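PDB 3TXY: isochorismatase family protein family from Burkholderia thailandensis, which is of unknown function but belongs to the isochorismatase-like cysteine hydrolase family and may therefore act as a hydrolase. Local coordinates for residues P8-T13 with I126-L131; A15-D20 with I57-S62; L28-Q33 with A160-S165; G110-T115 with E141-E146; N153-S158 with L180-T185. One frame throughout, in Å; residues are numbered along the deposited sequence.

Contact 1. Residues P8-T13 with I126-L131; sequences PTLNPT and ITDIVL
N11 holds the carboxylate of D128 at both of its oxygens. Its side-chain ND2 gives an almost straight bond (173°) to D128 OD1 at 2.9 Å; OD1 accepts on its syn lone pair and lies in the plane of the N11 amide, while the amide and carboxylate planes stand 75° apart. The backbone N of N11 reaches D128 OD2 at 2.8 Å from above the carboxylate plane. With CG beside the backbone N (chi1 -65°), asparagine can present both of its donors to one acid. T127 OG1 also approaches OD1 out of the carboxylate plane, at 2.7 Å, and N153 bonds OD1 as well; OD2 receives a water that also donates to T9 O. So many donors would be expected to stabilise a negative charge on this buried acid.

The contact fastens the loop leading into strand 14-19 to the start of strand 128-134; these two strands are neighbours in the parallel sheet of this alpha/beta fold. Backbone bonds do part of the work: T13 O accepts from T127 N at 2.9 Å and from D128 N at 3.2 Å, one carbonyl serving two successive amides. Beside them the hydroxyls OG1 of T13 and T127 lie 2.7 Å apart.

Apolar packing is slighter. The L10 side chain lies nearly square to that of V130, CD2 to CG2 4.1 Å, and also touches V155 and helix 186-194.

Contact 2. Residues A15-D20 with I57-S62; sequences ALVAID and IFVHTS
D20 swings its CG beside the backbone N (chi1 -74°), and T61 places OG1 in the same way (chi1 -56°), which brings carboxylate and hydroxyl together where the two strands end. T61 OG1 donates to D20 OD1 at 2.6 Å, on the syn side but 32° out of the carboxylate plane. Before this point strands 15-19 and 57-61 run parallel, pairing V17 with I57, A18 with F58 and I19 with V59. The ladder passes from I57 N to L16 O, from A18 N to I57 O and from V59 N to A18 O, the first of these the shortest at 2.8 Å. Its last rung, D20 N to V59 O, comes in from above the carbonyl plane as D20 takes up positive phi and leaves the strand. A water donates to both A18 O and V59 O.

Branched residues suit the face bearing V17, I19, I57 and V59. The V17 and I57 side chains lie side by side, CG2 to CD1 4.1 Å, and so do those of I19 and V59, CD1 to CG2 3.9 Å. On the reverse face the small A18 accommodates a large neighbour, its CB meeting F58 CD1 at 3.8 Å, with helix 35-51 packing nearby.

D20 OD2 forms a salt bridge with K106, whose NZ also bonds T61 OG1. An aspartate and lysine paired at the C-terminal ends of parallel strands resemble the Asp and Lys of the Cys-Asp-Lys triad in cysteine hydrolases of this family, so T61 is probably a second-shell residue that orients D20.

Contact 3. Residues L28-Q33 with A160-S165; sequences LPMVPQ and AVSTWS. Unlike the reference sequence in segment 28-33: M30 (reference Val).
V31 and T163 pair as a single antiparallel, hydrogen-bonded bridge, V31 N reaching T163 O at 2.8 Å and T163 N returning to V31 O at 2.9 Å. Next to it lies the tight part of the contact, centred on S162. This buried serine both gives and receives: its OG donates to Q33 O at 2.7 Å and accepts from Q33 NE2 at 3.0 Å. Glutamine is long enough to curl back for this, with CG between its backbone N and carbonyl carbon (chi1 54°) and a sharp bend at chi2 (-88°); its NE2 bonds S158 O as well. A cis peptide before P32 turns the chain between V31 and Q33. M30, a valine in the reference sequence, lays CG and SD over S162 CB, each at 3.7 Å, and V31 CG2 presses to 3.3 Å from S165 C.

The outer side is looser: exposed P29 and partly exposed W164 cover little of the opposite segment. The W164 ring takes part in the dimer interface, where K179 of the second subunit makes a cation-pi contact. T163 OG1 is taken by N137, and S165 is the N-cap of helix 166-180.

The segments thus join the loop before helix 35-51 to the end of strand 153-162 chiefly through polar bonds. A serine suits this place because one hydroxyl, as donor and acceptor together, can answer both the carbonyl and the amide of Q33.

Contact 4. Residues G110-T115 with E141-E146; sequences GAFTGT and ESTARE
G110 passes close against helix 136-149, its CA 3.7 Å from S142 CB; glycine, with no side chain, lets the backbone come this close to S142. Its N is bound by E149 of the second subunit. At A111 the backbone N donates to T143 OG1 at 3.0 Å, a bent bond (142°). T143 carries this oxygen beside its backbone N (chi1 -57°), where it can also donate to G139 O within the helix; a threonine hydroxyl serves both needs, and its CG2 stays available to pack on A111 and F112.

F112 buries more surface here than any other residue of the contact. Its CB meets E146 CD at 3.4 Å, the ring and the E146 side chain run antiparallel with the carboxylate tilted 32° to the ring, and the ring turns its edge to T143 O, which lies in its plane 3.5 Å from CE2. In relatives of this fold the start of the helix after the fourth strand carries the nucleophilic cysteine; here G139 probably occupies that position, one turn before T143. The contact therefore packs the loop after strand 102-106 onto the helix that leads away from the presumed active site.

Water links the polar groups: one accepts from F112 N and donates to E146 OE2 at 2.7 Å, and another donates to both T113 OG1 and E146 OE1. T113 is bonded too by E149 of the second subunit. From F112 to T115 the chain makes a type II turn, closed by T115 N to F112 O at 3.0 Å, and G114 adopts the positive phi that glycine readily allows. T115 OG1 then reaches back to A111 O at 2.6 Å.

Contact 5. Residues N153-S158 with L180-T185; sequences NVVVVS and LGQVAT
Q182 carries its amide across V155, NE2 lying 3.7 Å from V155 CG2. Its CG sits beside the backbone N (chi1 -55°) and the chain then extends, so that NE2 can bond T9 O and donate to a water that in turn binds V154 O. Glutamine suits the place because its amide reaches the backbone of the N-terminal loop while NE2 still lies against the valine. On the same face the small A184 meets V155, CB to CG1 4.4 Å.

The strands themselves pair in parallel, V155 with Q182, V156 with V183 and V157 with A184. Q182 N donates to V154 O, V156 N to Q182 O, A184 N to V156 O and S158 N to A184 O, the second of these the shortest at 2.8 Å; the short segments are turned 29° to each other. They are the two strands of a beta-alpha-beta crossover through helix 166-180. Strand 182-184 lies at one edge of the sheet within this chain, and the second subunit also touches this edge: its D76 bonds V183 N.

The other face is hydrophobic, with V156 and V183 meeting F177 of the crossover helix; beta-branched valines suit the extended backbone. Where helix 166-180 gives way to the strand, G181 brings its CA to 3.2 Å from V154 O; as a glycine, with no CB, it can approach this closely, in a CA-H...O contact. At the far end S158 CB packs on V183 CG1, and T185 is the N-cap of helix 186-194.

Contacts 1, 2, 3 and 5 all reach the one parallel sheet, and contact 4 lays a loop on a helix beside it. Contacts 1 and 2 share a seam, V130 bonding V17 and A15; contacts 1 and 5 share another, L131 N reaching V155 O at 2.7 Å. V161 of contact 3 packs on V156 of contact 5. Contacts 2 and 4, centres 10 Å apart, meet where A111 touches I19 and V59, and T143 touches I19, near the presumed active-site residues D20 and K106. T9 of contact 1, W164 of contact 3 and parts of contacts 4 and 5 meet the second subunit; a 1,2-ethanediol, probably from the crystallisation liquor, lies about 4 Å from the W164 side chain.

Contact 1. Residues P8-T13 with I126-L131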
# COMPACT_ATOMS: atom_id res chain seq x y z
N PRO A 8 8.73 -18.73 -10.66
CA PRO A 8 8.77 -18.29 -9.27
C PRO A 8 8.91 -19.46 -8.33
O PRO A 8 8.57 -20.60 -8.68
CB PRO A 8 7.40 -17.62 -9.09
CG PRO A 8 6.52 -18.34 -10.04
CD PRO A 8 7.39 -18.58 -11.24
N THR A 9 9.42 -19.19 -7.14
CA THR A 9 9.46 -20.18 -6.08
C THR A 9 8.15 -20.13 -5.32
O THR A 9 7.75 -19.06 -4.83
CB THR A 9 10.58 -19.90 -5.08
OG1 THR A 9 11.84 -19.88 -5.76
CG2 THR A 9 10.59 -20.98 -4.01
N LEU A 10 7.48 -21.29 -5.21
CA LEU A 10 6.21 -21.39 -4.51
C LEU A 10 6.20 -22.54 -3.53
O LEU A 10 6.53 -23.68 -3.90
CB LEU A 10 5.06 -21.61 -5.50
CG LEU A 10 4.54 -20.48 -6.38
CD1 LEU A 10 3.42 -21.06 -7.23
CD2 LEU A 10 4.05 -19.32 -5.53
N ASN A 11 5.76 -22.27 -2.30
CA ASN A 11 5.40 -23.33 -1.36
C ASN A 11 4.11 -24.02 -1.79
O ASN A 11 3.31 -23.40 -2.51
CB ASN A 11 5.26 -22.75 0.05
CG ASN A 11 6.57 -22.22 0.57
OD1 ASN A 11 7.51 -23.00 0.76
ND2 ASN A 11 6.65 -20.91 0.81
N PRO A 12 3.88 -25.28 -1.37
CA PRO A 12 2.63 -25.98 -1.73
C PRO A 12 1.36 -25.31 -1.19
O PRO A 12 0.27 -25.49 -1.74
CB PRO A 12 2.77 -27.36 -1.08
CG PRO A 12 4.21 -27.51 -0.75
CD PRO A 12 4.78 -26.13 -0.58
N THR A 13 1.53 -24.60 -0.08
CA THR A 13 0.48 -23.91 0.64
C THR A 13 0.22 -22.55 -0.01
O THR A 13 0.55 -21.49 0.55
CB THR A 13 0.91 -23.77 2.12
OG1 THR A 13 2.28 -23.31 2.20
CG2 THR A 13 0.80 -25.11 2.80
N ILE A 126 -2.48 -21.07 4.42
CA ILE A 126 -1.83 -20.53 3.23
C ILE A 126 -0.65 -19.61 3.57
O ILE A 126 -0.78 -18.70 4.40
CB ILE A 126 -2.83 -19.75 2.36
CG1 ILE A 126 -3.97 -20.68 1.90
CG2 ILE A 126 -2.13 -19.07 1.19
CD1 ILE A 126 -3.53 -21.89 1.09
N THR A 127 0.48 -19.83 2.91
CA THR A 127 1.68 -19.03 3.14
C THR A 127 2.04 -18.14 1.94
O THR A 127 2.74 -17.15 2.10
CB THR A 127 2.89 -19.95 3.41
OG1 THR A 127 3.10 -20.79 2.27
CG2 THR A 127 2.64 -20.80 4.65
N ASP A 128 1.54 -18.50 0.75
CA ASP A 128 1.92 -17.90 -0.51
C ASP A 128 0.63 -17.46 -1.23
O ASP A 128 -0.35 -18.21 -1.25
CB ASP A 128 2.64 -18.91 -1.42
CG ASP A 128 4.03 -19.34 -0.91
OD1 ASP A 128 4.26 -19.40 0.32
OD2 ASP A 128 4.89 -19.65 -1.77
N ILE A 129 0.62 -16.26 -1.80
CA ILE A 129 -0.50 -15.84 -2.64
C ILE A 129 -0.03 -15.49 -4.05
O ILE A 129 1.02 -14.87 -4.25
CB ILE A 129 -1.39 -14.71 -2.04
CG1 ILE A 129 -0.67 -13.36 -1.94
CG2 ILE A 129 -1.93 -15.12 -0.67
CD1 ILE A 129 -1.62 -12.24 -1.51
N VAL A 130 -0.81 -15.94 -5.02
CA VAL A 130 -0.64 -15.59 -6.42
C VAL A 130 -1.75 -14.60 -6.75
O VAL A 130 -2.93 -14.91 -6.64
CB VAL A 130 -0.65 -16.84 -7.32
CG1 VAL A 130 -0.72 -16.44 -8.80
CG2 VAL A 130 0.58 -17.69 -7.01
N LEU A 131 -1.33 -13.40 -7.16
CA LEU A 131 -2.21 -12.27 -7.34
C LEU A 131 -2.46 -11.92 -8.80
O LEU A 131 -1.53 -11.81 -9.60
CB LEU A 131 -1.59 -11.08 -6.61
CG LEU A 131 -2.36 -10.06 -5.81
CD1 LEU A 131 -3.56 -10.56 -5.01
CD2 LEU A 131 -1.34 -9.38 -4.87
O HOH W 1 7.38 -18.77 -1.89

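Contact 2. Residues A15-D20 with I57-S62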
# COMPACT_ATOMS: atom_id res chain seq x y z
N ALA A 15 -2.44 -19.99 -2.47
CA ALA A 15 -3.76 -19.58 -2.92
C ALA A 15 -3.69 -18.60 -4.09
O ALA A 15 -2.73 -17.82 -4.21
CB ALA A 15 -4.53 -18.95 -1.76
N LEU A 16 -4.70 -18.66 -4.95
CA LEU A 16 -4.93 -17.70 -6.03
C LEU A 16 -5.89 -16.64 -5.51
O LEU A 16 -6.94 -16.96 -4.99
CB LEU A 16 -5.55 -18.38 -7.26
CG LEU A 16 -5.68 -17.54 -8.54
CD1 LEU A 16 -4.32 -17.18 -9.15
CD2 LEU A 16 -6.52 -18.28 -9.59
N VAL A 17 -5.50 -15.37 -5.62
CA VAL A 17 -6.32 -14.24 -5.16
C VAL A 17 -6.49 -13.28 -6.34
O VAL A 17 -5.51 -12.75 -6.85
CB VAL A 17 -5.67 -13.51 -3.98
CG1 VAL A 17 -6.52 -12.30 -3.55
CG2 VAL A 17 -5.48 -14.48 -2.82
N ALA A 18 -7.73 -13.08 -6.77
CA ALA A 18 -8.04 -12.33 -7.99
C ALA A 18 -8.83 -11.09 -7.62
O ALA A 18 -9.89 -11.19 -7.00
CB ALA A 18 -8.87 -13.21 -8.93
N ILE A 19 -8.33 -9.91 -8.01
CA ILE A 19 -8.89 -8.64 -7.55
C ILE A 19 -9.81 -7.98 -8.56
O ILE A 19 -9.38 -7.65 -9.67
CB ILE A 19 -7.78 -7.62 -7.20
CG1 ILE A 19 -6.76 -8.19 -6.20
CG2 ILE A 19 -8.41 -6.35 -6.66
CD1 ILE A 19 -7.37 -8.70 -4.90
N ASP A 20 -11.07 -7.76 -8.16
CA ASP A 20 -12.04 -6.86 -8.81
C ASP A 20 -12.38 -7.25 -10.26
O ASP A 20 -12.62 -6.38 -11.10
CB ASP A 20 -11.58 -5.39 -8.76
CG ASP A 20 -11.72 -4.78 -7.38
OD1 ASP A 20 -12.51 -5.30 -6.56
OD2 ASP A 20 -11.03 -3.78 -7.11
N ILE A 57 -9.61 -17.50 -4.48
CA ILE A 57 -10.24 -16.45 -3.73
C ILE A 57 -10.52 -15.31 -4.66
O ILE A 57 -9.59 -14.71 -5.22
CB ILE A 57 -9.37 -15.95 -2.56
CG1 ILE A 57 -9.00 -17.13 -1.65
CG2 ILE A 57 -10.13 -14.88 -1.81
CD1 ILE A 57 -8.03 -16.74 -0.56
N PHE A 58 -11.81 -15.06 -4.88
CA PHE A 58 -12.24 -14.00 -5.76
C PHE A 58 -12.73 -12.82 -4.96
O PHE A 58 -13.68 -12.94 -4.16
CB PHE A 58 -13.35 -14.47 -6.68
CG PHE A 58 -12.93 -15.52 -7.66
CD1 PHE A 58 -12.10 -15.20 -8.72
CD2 PHE A 58 -13.38 -16.82 -7.55
CE1 PHE A 58 -11.72 -16.16 -9.66
CE2 PHE A 58 -13.02 -17.78 -8.47
CZ PHE A 58 -12.17 -17.45 -9.52
N VAL A 59 -12.11 -11.67 -5.22
CA VAL A 59 -12.37 -10.44 -4.51
C VAL A 59 -13.18 -9.48 -5.39
O VAL A 59 -12.84 -9.26 -6.56
CB VAL A 59 -11.05 -9.76 -4.09
CG1 VAL A 59 -11.30 -8.42 -3.41
CG2 VAL A 59 -10.22 -10.68 -3.19
N HIS A 60 -14.22 -8.89 -4.84
CA HIS A 60 -14.93 -7.84 -5.55
C HIS A 60 -15.20 -6.71 -4.60
O HIS A 60 -15.15 -6.89 -3.39
CB HIS A 60 -16.21 -8.35 -6.22
CG HIS A 60 -17.28 -8.77 -5.26
ND1 HIS A 60 -18.58 -8.49 -5.47
CD2 HIS A 60 -17.22 -9.48 -4.07
CE1 HIS A 60 -19.31 -8.98 -4.46
NE2 HIS A 60 -18.49 -9.59 -3.60
N THR A 61 -15.44 -5.54 -5.18
CA THR A 61 -15.74 -4.32 -4.45
C THR A 61 -17.23 -4.04 -4.54
O THR A 61 -17.83 -4.08 -5.62
CB THR A 61 -14.98 -3.14 -5.06
OG1 THR A 61 -13.58 -3.45 -5.07
CG2 THR A 61 -15.22 -1.84 -4.29
N SER A 62 -17.82 -3.72 -3.40
CA SER A 62 -19.21 -3.34 -3.34
C SER A 62 -19.39 -2.22 -2.33
O SER A 62 -18.71 -2.18 -1.34
CB SER A 62 -20.07 -4.51 -2.90
OG SER A 62 -21.44 -4.13 -2.88
O HOH W 2 -12.12 -10.93 -8.69

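Contact 3. Residues L28-Q33 with A160-S165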
# COMPACT_ATOMS: atom_id res chain seq x y z
N LEU A 28 -13.44 -1.53 -18.29
CA LEU A 28 -12.68 -0.30 -18.31
C LEU A 28 -11.48 -0.41 -19.28
O LEU A 28 -10.98 -1.51 -19.54
CB LEU A 28 -12.22 0.05 -16.90
CG LEU A 28 -13.32 0.39 -15.90
CD1 LEU A 28 -12.76 0.58 -14.49
CD2 LEU A 28 -14.08 1.63 -16.35
N PRO A 29 -11.01 0.73 -19.81
CA PRO A 29 -9.84 0.66 -20.68
C PRO A 29 -8.59 0.37 -19.87
O PRO A 29 -8.43 0.92 -18.78
CB PRO A 29 -9.79 2.06 -21.31
CG PRO A 29 -10.48 2.95 -20.31
CD PRO A 29 -11.58 2.09 -19.75
N MET A 30 -7.76 -0.57 -20.34
CA MET A 30 -6.58 -0.96 -19.58
C MET A 30 -5.53 -1.66 -20.42
O MET A 30 -5.83 -2.20 -21.50
CB MET A 30 -6.98 -1.84 -18.40
CG MET A 30 -7.53 -3.21 -18.78
SD MET A 30 -8.20 -4.08 -17.35
CE MET A 30 -9.79 -3.24 -17.23
N VAL A 31 -4.30 -1.64 -19.93
CA VAL A 31 -3.18 -2.20 -20.64
C VAL A 31 -2.29 -2.94 -19.65
O VAL A 31 -2.35 -2.67 -18.44
CB VAL A 31 -2.38 -1.10 -21.37
CG1 VAL A 31 -3.21 -0.54 -22.54
CG2 VAL A 31 -1.94 -0.01 -20.40
N PRO A 32 -1.41 -3.84 -20.14
CA PRO A 32 -1.09 -4.22 -21.51
C PRO A 32 -1.97 -5.34 -22.08
O PRO A 32 -1.78 -5.76 -23.23
CB PRO A 32 0.36 -4.69 -21.39
CG PRO A 32 0.39 -5.33 -20.05
CD PRO A 32 -0.51 -4.49 -19.18
N GLN A 33 -2.92 -5.82 -21.29
CA GLN A 33 -3.95 -6.70 -21.81
C GLN A 33 -5.32 -6.25 -21.31
O GLN A 33 -5.43 -5.57 -20.28
CB GLN A 33 -3.65 -8.18 -21.47
CG GLN A 33 -3.40 -8.48 -20.01
CD GLN A 33 -1.96 -8.34 -19.56
OE1 GLN A 33 -1.02 -8.81 -20.22
NE2 GLN A 33 -1.77 -7.75 -18.37
N ALA A 160 -1.72 -11.12 -16.04
CA ALA A 160 -3.07 -11.12 -15.49
C ALA A 160 -3.29 -9.98 -14.51
O ALA A 160 -4.16 -10.08 -13.64
CB ALA A 160 -3.40 -12.47 -14.85
N VAL A 161 -2.51 -8.91 -14.64
CA VAL A 161 -2.77 -7.62 -14.01
C VAL A 161 -2.67 -6.53 -15.08
O VAL A 161 -1.74 -6.55 -15.90
CB VAL A 161 -1.83 -7.31 -12.81
CG1 VAL A 161 -2.01 -8.36 -11.71
CG2 VAL A 161 -0.36 -7.21 -13.21
N SER A 162 -3.63 -5.61 -15.07
CA SER A 162 -3.63 -4.49 -16.01
C SER A 162 -4.00 -3.19 -15.31
O SER A 162 -4.57 -3.18 -14.22
CB SER A 162 -4.56 -4.76 -17.20
OG SER A 162 -4.08 -5.86 -17.95
N THR A 163 -3.65 -2.09 -15.96
CA THR A 163 -3.81 -0.77 -15.37
C THR A 163 -3.97 0.30 -16.46
O THR A 163 -4.23 -0.04 -17.61
CB THR A 163 -2.66 -0.49 -14.37
OG1 THR A 163 -2.95 0.69 -13.62
CG2 THR A 163 -1.28 -0.38 -15.05
N TRP A 164 -3.87 1.57 -16.09
CA TRP A 164 -4.30 2.65 -17.00
C TRP A 164 -3.28 3.08 -18.02
O TRP A 164 -3.61 3.82 -18.96
CB TRP A 164 -4.77 3.87 -16.21
CG TRP A 164 -3.67 4.48 -15.38
CD1 TRP A 164 -2.66 5.34 -15.79
CD2 TRP A 164 -3.39 4.22 -13.98
NE1 TRP A 164 -1.82 5.64 -14.76
CE2 TRP A 164 -2.21 5.01 -13.64
CE3 TRP A 164 -4.01 3.47 -12.98
CZ2 TRP A 164 -1.69 5.03 -12.37
CZ3 TRP A 164 -3.46 3.50 -11.71
CH2 TRP A 164 -2.32 4.25 -11.41
N SER A 165 -2.02 2.68 -17.84
CA SER A 165 -0.99 3.03 -18.81
C SER A 165 0.14 2.01 -18.74
O SER A 165 0.30 1.29 -17.73
CB SER A 165 -0.45 4.45 -18.56
OG SER A 165 0.48 4.48 -17.48

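Contact 4. Residues G110-T115 with E141-E146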
# COMPACT_ATOMS: atom_id res chain seq x y z
N GLY A 110 -7.52 -1.99 -1.36
CA GLY A 110 -6.91 -3.24 -0.96
C GLY A 110 -7.91 -4.23 -0.41
O GLY A 110 -8.96 -3.85 0.11
N ALA A 111 -7.54 -5.52 -0.50
CA ALA A 111 -8.47 -6.60 -0.18
C ALA A 111 -8.45 -7.11 1.25
O ALA A 111 -9.14 -8.09 1.55
CB ALA A 111 -8.27 -7.77 -1.15
N PHE A 112 -7.70 -6.46 2.15
CA PHE A 112 -7.66 -6.88 3.55
C PHE A 112 -8.58 -6.07 4.46
O PHE A 112 -9.30 -6.64 5.30
CB PHE A 112 -6.24 -6.80 4.06
CG PHE A 112 -5.34 -7.87 3.54
CD1 PHE A 112 -5.30 -9.11 4.15
CD2 PHE A 112 -4.50 -7.64 2.45
CE1 PHE A 112 -4.44 -10.10 3.71
CE2 PHE A 112 -3.64 -8.62 2.01
CZ PHE A 112 -3.62 -9.86 2.62
N THR A 113 -8.51 -4.74 4.36
CA THR A 113 -9.28 -3.87 5.25
C THR A 113 -10.78 -4.18 5.18
O THR A 113 -11.37 -4.20 4.10
CB THR A 113 -9.06 -2.38 4.93
OG1 THR A 113 -7.66 -2.05 5.00
CG2 THR A 113 -9.83 -1.49 5.92
N GLY A 114 -11.38 -4.47 6.34
CA GLY A 114 -12.79 -4.77 6.42
C GLY A 114 -13.22 -6.08 5.78
O GLY A 114 -14.40 -6.25 5.49
N THR A 115 -12.28 -6.99 5.55
CA THR A 115 -12.62 -8.26 4.88
C THR A 115 -12.20 -9.45 5.71
O THR A 115 -11.52 -9.30 6.74
CB THR A 115 -11.99 -8.43 3.48
OG1 THR A 115 -10.63 -8.87 3.58
CG2 THR A 115 -12.08 -7.14 2.62
N GLU A 141 -1.92 -3.65 -6.11
CA GLU A 141 -0.73 -3.22 -5.37
C GLU A 141 -0.98 -3.06 -3.87
O GLU A 141 -0.15 -3.45 -3.05
CB GLU A 141 -0.17 -1.93 -5.95
CG GLU A 141 1.06 -1.42 -5.19
CD GLU A 141 1.83 -0.38 -5.98
OE1 GLU A 141 1.66 -0.32 -7.22
OE2 GLU A 141 2.61 0.37 -5.34
N SER A 142 -2.12 -2.46 -3.50
CA SER A 142 -2.44 -2.28 -2.08
C SER A 142 -2.56 -3.63 -1.37
O SER A 142 -2.10 -3.80 -0.23
CB SER A 142 -3.73 -1.49 -1.90
OG SER A 142 -3.52 -0.09 -2.09
N THR A 143 -3.16 -4.61 -2.05
CA THR A 143 -3.26 -5.95 -1.50
C THR A 143 -1.87 -6.58 -1.38
O THR A 143 -1.54 -7.21 -0.35
CB THR A 143 -4.17 -6.84 -2.38
OG1 THR A 143 -5.47 -6.22 -2.51
CG2 THR A 143 -4.31 -8.24 -1.78
N ALA A 144 -1.05 -6.39 -2.42
CA ALA A 144 0.33 -6.91 -2.46
C ALA A 144 1.18 -6.33 -1.31
O ALA A 144 1.85 -7.06 -0.58
CB ALA A 144 0.97 -6.59 -3.81
N ARG A 145 1.13 -5.01 -1.17
CA ARG A 145 1.84 -4.34 -0.09
C ARG A 145 1.44 -4.85 1.30
O ARG A 145 2.28 -5.12 2.14
CB ARG A 145 1.59 -2.85 -0.18
CG ARG A 145 2.40 -2.18 -1.28
CD ARG A 145 2.08 -0.69 -1.33
NE ARG A 145 2.79 0.01 -2.40
CZ ARG A 145 3.83 0.83 -2.24
NH1 ARG A 145 4.31 1.12 -1.04
NH2 ARG A 145 4.37 1.39 -3.32
N GLU A 146 0.14 -4.96 1.54
CA GLU A 146 -0.35 -5.42 2.82
C GLU A 146 -0.03 -6.90 3.06
O GLU A 146 0.28 -7.28 4.18
CB GLU A 146 -1.85 -5.14 2.96
CG GLU A 146 -2.38 -5.50 4.33
CD GLU A 146 -3.65 -4.75 4.74
OE1 GLU A 146 -4.06 -4.93 5.90
OE2 GLU A 146 -4.24 -3.99 3.94
O HOH W 3 -6.45 -3.80 2.34
O HOH W 4 -6.09 -3.63 6.69

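Contact 5. Residues N153-S158 with L180-T185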
# COMPACT_ATOMS: atom_id res chain seq x y z
N ASN A 153 4.28 -14.80 1.18
CA ASN A 153 5.06 -14.77 -0.07
C ASN A 153 4.11 -14.39 -1.20
O ASN A 153 3.13 -15.10 -1.46
CB ASN A 153 5.71 -16.11 -0.34
CG ASN A 153 6.63 -16.53 0.77
OD1 ASN A 153 7.70 -15.94 0.97
ND2 ASN A 153 6.22 -17.56 1.51
N VAL A 154 4.38 -13.25 -1.82
CA VAL A 154 3.49 -12.70 -2.86
C VAL A 154 4.10 -12.90 -4.25
O VAL A 154 5.27 -12.59 -4.49
CB VAL A 154 3.24 -11.20 -2.66
CG1 VAL A 154 2.32 -10.65 -3.76
CG2 VAL A 154 2.66 -10.90 -1.27
N VAL A 155 3.28 -13.40 -5.17
CA VAL A 155 3.62 -13.50 -6.57
C VAL A 155 2.56 -12.72 -7.35
O VAL A 155 1.35 -12.98 -7.20
CB VAL A 155 3.66 -14.97 -7.04
CG1 VAL A 155 4.05 -15.06 -8.52
CG2 VAL A 155 4.62 -15.76 -6.16
N VAL A 156 3.00 -11.79 -8.18
CA VAL A 156 2.10 -11.04 -9.06
C VAL A 156 2.24 -11.53 -10.51
O VAL A 156 3.34 -11.67 -11.03
CB VAL A 156 2.34 -9.54 -8.98
CG1 VAL A 156 1.30 -8.79 -9.78
CG2 VAL A 156 2.29 -9.10 -7.52
N VAL A 157 1.09 -11.78 -11.15
CA VAL A 157 1.05 -12.38 -12.47
C VAL A 157 0.98 -11.28 -13.53
O VAL A 157 -0.08 -10.67 -13.75
CB VAL A 157 -0.15 -13.35 -12.64
CG1 VAL A 157 -0.15 -13.97 -14.03
CG2 VAL A 157 -0.11 -14.43 -11.55
N SER A 158 2.10 -11.07 -14.21
CA SER A 158 2.27 -9.93 -15.09
C SER A 158 1.26 -9.86 -16.23
O SER A 158 0.78 -8.77 -16.59
CB SER A 158 3.70 -9.89 -15.66
OG SER A 158 4.01 -11.07 -16.35
N LEU A 180 8.75 -6.57 -2.90
CA LEU A 180 7.81 -7.13 -1.94
C LEU A 180 7.41 -8.56 -2.32
O LEU A 180 6.68 -9.21 -1.59
CB LEU A 180 6.60 -6.19 -1.76
CG LEU A 180 5.74 -5.86 -2.98
CD1 LEU A 180 5.09 -7.09 -3.61
CD2 LEU A 180 4.67 -4.80 -2.66
N GLY A 181 7.92 -9.07 -3.44
CA GLY A 181 7.54 -10.39 -3.87
C GLY A 181 8.19 -10.73 -5.21
O GLY A 181 9.26 -10.20 -5.54
N GLN A 182 7.51 -11.60 -5.95
CA GLN A 182 8.00 -12.12 -7.24
C GLN A 182 7.02 -11.80 -8.37
O GLN A 182 5.82 -11.85 -8.18
CB GLN A 182 8.15 -13.64 -7.17
CG GLN A 182 9.03 -14.17 -6.05
CD GLN A 182 9.01 -15.70 -6.00
OE1 GLN A 182 9.74 -16.36 -6.75
NE2 GLN A 182 8.18 -16.25 -5.13
N VAL A 183 7.57 -11.46 -9.53
CA VAL A 183 6.78 -11.17 -10.72
C VAL A 183 7.01 -12.29 -11.72
O VAL A 183 8.15 -12.66 -12.00
CB VAL A 183 7.15 -9.80 -11.31
CG1 VAL A 183 6.29 -9.45 -12.52
CG2 VAL A 183 6.99 -8.70 -10.25
N ALA A 184 5.92 -12.87 -12.23
CA ALA A 184 6.02 -14.00 -13.15
C ALA A 184 4.81 -14.01 -14.07
O ALA A 184 3.82 -13.35 -13.79
CB ALA A 184 6.10 -15.29 -12.36
N THR A 185 4.91 -14.74 -15.18
CA THR A 185 3.77 -14.93 -16.06
C THR A 185 2.88 -16.07 -15.53
O THR A 185 3.33 -16.91 -14.75
CB THR A 185 4.23 -15.28 -17.50
OG1 THR A 185 4.88 -16.56 -17.48
CG2 THR A 185 5.19 -14.20 -18.07
O HOH W 5 7.09 -14.40 -3.11
O HOH W 6 6.54 -11.77 -0.69